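Local coordinates for protein alpha-/beta-galactoside alpha-2,3-sialyltransferase (Photobacterium phosphoreum, PDB 2ZWI) that probably transfers sialic acid to galactosides through an alpha-2,3 linkage, as a GT-B-type glycosyltransferase, and binds cytidine-5'-monophosphate and zinc, at residues E235-G241 and P315-M321. Numbering follows the deposited sequence.
Sequences ENFIFIG and PDAVGGM. With C5P (cytidine-5'-monophosphate), chain C.
Phe237 to Ile240 pair in parallel with Ala317 to Gly320, joining the two central strands of the six-stranded parallel sheet in the nucleotide-binding half of this GT-B fold. The backbone bonds alternate in the usual parallel way: Ala317 N gives to Asn236 O, Ile238 N to Ala317 O, Gly319 N to Ile238 O, Ile240 N to Gly319 O at 2.8 Å, and Met321 N to Ile240 O.

At the entry to the pair, Asp316 folds its carboxylate back onto the first strand. OD2 takes the backbone N-H of Asn236 with its anti lone pair, 2.8 Å away and nearly straight at 169°. Here the Asp316 carboxylate also stacks with that of Glu235, their planes 18° apart; two like charges this close, Glu235 OE2 to Asp316 OD1 3.8 Å, would probably disfavour each other.

Apolar packing differs between the two faces. On one, Ile238 pushes CD1 against Pro315 CG, tight at 3.5 Å, while Ile240 CG1 meets Val318 CG2. On the other, both phenylalanines have CG anti to the backbone N (chi1 175° in Phe237), and their rings lean over the neighbouring strand. Phe237 CE1 reaches the Val318–Gly319 peptide, 3.3 Å from Gly319 N, and the ring lies close against the bare backbone of Gly319. Gly320 CA lies over one face of the Phe239 ring in a CH-pi contact, and Met321 SD approaches obliquely as a Met-aromatic partner. Helix 249-259 packs on Phe239 and Met321.

The C-terminal end of 236-240 opens on the CMP pocket, whose remaining contacts include Ser323 and Ser324 just beyond the second strand. Ile240 CG2 touches the cytosine amino group, and Gly241 O accepts a hydrogen bond from cytosine N4 at 2.9 Å.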
# COMPACT_ATOMS: atom_id res chain seq x y z
N GLU A 235 12.48 -19.03 17.02
CA GLU A 235 11.92 -18.38 15.84
C GLU A 235 10.97 -17.25 16.23
O GLU A 235 10.38 -17.28 17.31
CB GLU A 235 11.25 -19.40 14.91
CG GLU A 235 12.28 -20.38 14.30
CD GLU A 235 11.80 -21.03 13.02
OE1 GLU A 235 10.64 -21.50 12.99
OE2 GLU A 235 12.59 -21.07 12.05
N ASN A 236 10.85 -16.27 15.35
CA ASN A 236 10.19 -15.00 15.65
C ASN A 236 8.79 -14.94 15.04
O ASN A 236 8.61 -15.24 13.86
CB ASN A 236 11.05 -13.85 15.12
CG ASN A 236 12.44 -13.83 15.74
OD1 ASN A 236 12.58 -13.82 16.96
ND2 ASN A 236 13.47 -13.78 14.90
N PHE A 237 7.81 -14.55 15.85
CA PHE A 237 6.42 -14.39 15.40
C PHE A 237 5.96 -12.94 15.63
O PHE A 237 6.10 -12.41 16.74
CB PHE A 237 5.50 -15.35 16.16
CG PHE A 237 4.03 -15.18 15.83
CD1 PHE A 237 3.48 -15.78 14.72
CD2 PHE A 237 3.20 -14.42 16.66
CE1 PHE A 237 2.12 -15.65 14.42
CE2 PHE A 237 1.84 -14.26 16.36
CZ PHE A 237 1.30 -14.87 15.23
N ILE A 238 5.39 -12.32 14.61
CA ILE A 238 4.74 -11.01 14.78
C ILE A 238 3.22 -11.14 14.68
O ILE A 238 2.69 -11.64 13.68
CB ILE A 238 5.24 -9.96 13.75
CG1 ILE A 238 6.75 -9.77 13.87
CG2 ILE A 238 4.48 -8.62 13.93
CD1 ILE A 238 7.33 -8.75 12.86
N PHE A 239 2.54 -10.69 15.74
CA PHE A 239 1.09 -10.55 15.73
C PHE A 239 0.73 -9.22 15.12
O PHE A 239 1.17 -8.18 15.62
CB PHE A 239 0.52 -10.59 17.16
CG PHE A 239 -0.99 -10.57 17.19
CD1 PHE A 239 -1.71 -11.76 17.11
CD2 PHE A 239 -1.69 -9.36 17.31
CE1 PHE A 239 -3.12 -11.75 17.13
CE2 PHE A 239 -3.09 -9.34 17.33
CZ PHE A 239 -3.80 -10.53 17.23
N ILE A 240 -0.06 -9.26 14.04
CA ILE A 240 -0.53 -8.06 13.35
C ILE A 240 -1.82 -7.55 13.99
O ILE A 240 -2.88 -8.13 13.81
CB ILE A 240 -0.75 -8.32 11.81
CG1 ILE A 240 0.54 -8.80 11.13
CG2 ILE A 240 -1.33 -7.06 11.09
CD1 ILE A 240 1.77 -7.96 11.48
N GLY A 241 -1.70 -6.47 14.74
CA GLY A 241 -2.84 -5.88 15.42
C GLY A 241 -3.74 -5.05 14.52
O GLY A 241 -3.35 -4.64 13.42
N PRO A 315 10.04 -11.36 10.30
CA PRO A 315 10.07 -12.45 11.26
C PRO A 315 9.96 -13.77 10.52
O PRO A 315 9.87 -13.80 9.29
CB PRO A 315 8.81 -12.20 12.08
CG PRO A 315 7.84 -11.69 11.06
CD PRO A 315 8.67 -10.84 10.12
N ASP A 316 9.94 -14.87 11.28
CA ASP A 316 9.80 -16.18 10.70
C ASP A 316 8.35 -16.45 10.33
O ASP A 316 8.06 -17.17 9.36
CB ASP A 316 10.33 -17.24 11.66
CG ASP A 316 11.83 -17.12 11.84
OD1 ASP A 316 12.56 -17.45 10.89
OD2 ASP A 316 12.27 -16.67 12.93
N ALA A 317 7.44 -15.86 11.10
CA ALA A 317 6.04 -16.14 10.96
C ALA A 317 5.21 -14.97 11.41
O ALA A 317 5.67 -14.09 12.15
CB ALA A 317 5.64 -17.41 11.75
N VAL A 318 3.96 -14.98 10.96
CA VAL A 318 3.06 -13.88 11.17
C VAL A 318 1.67 -14.46 11.40
O VAL A 318 1.39 -15.61 11.04
CB VAL A 318 3.14 -12.94 9.93
CG1 VAL A 318 2.01 -13.20 8.92
CG2 VAL A 318 3.22 -11.51 10.34
N GLY A 319 0.82 -13.68 12.07
CA GLY A 319 -0.59 -14.03 12.25
C GLY A 319 -1.30 -12.83 12.86
O GLY A 319 -0.65 -11.91 13.36
N GLY A 320 -2.62 -12.81 12.80
CA GLY A 320 -3.34 -11.73 13.44
C GLY A 320 -4.63 -11.40 12.76
O GLY A 320 -5.40 -12.29 12.40
N MET A 321 -4.85 -10.11 12.57
CA MET A 321 -6.15 -9.59 12.18
C MET A 321 -6.13 -9.18 10.72
O MET A 321 -5.10 -8.74 10.22
CB MET A 321 -6.49 -8.38 13.07
CG MET A 321 -6.09 -8.55 14.57
SD MET A 321 -6.95 -9.94 15.34
CE MET A 321 -8.65 -9.56 14.84
O3P C5P C . -5.03 -2.90 8.51
P C5P C . -5.13 -1.81 7.52
O1P C5P C . -5.66 -2.40 6.24
O2P C5P C . -5.90 -0.66 8.12
O5' C5P C . -3.63 -1.35 7.24
C5' C5P C . -3.32 -0.15 6.54
C4' C5P C . -1.84 0.14 6.75
O4' C5P C . -1.56 0.29 8.16
C3' C5P C . -0.97 -1.02 6.32
O3' C5P C . -0.66 -0.96 4.93
C2' C5P C . 0.27 -0.84 7.15
O2' C5P C . 1.03 0.28 6.67
C1' C5P C . -0.30 -0.34 8.46
N1 C5P C . -0.44 -1.35 9.51
C2 C5P C . 0.70 -1.71 10.26
N3 C5P C . 0.61 -2.59 11.27
C4 C5P C . -0.58 -3.16 11.58
C5 C5P C . -1.73 -2.84 10.87
C6 C5P C . -1.63 -1.91 9.82
O2 C5P C . 1.82 -1.22 9.97
N4 C5P C . -0.63 -4.04 12.61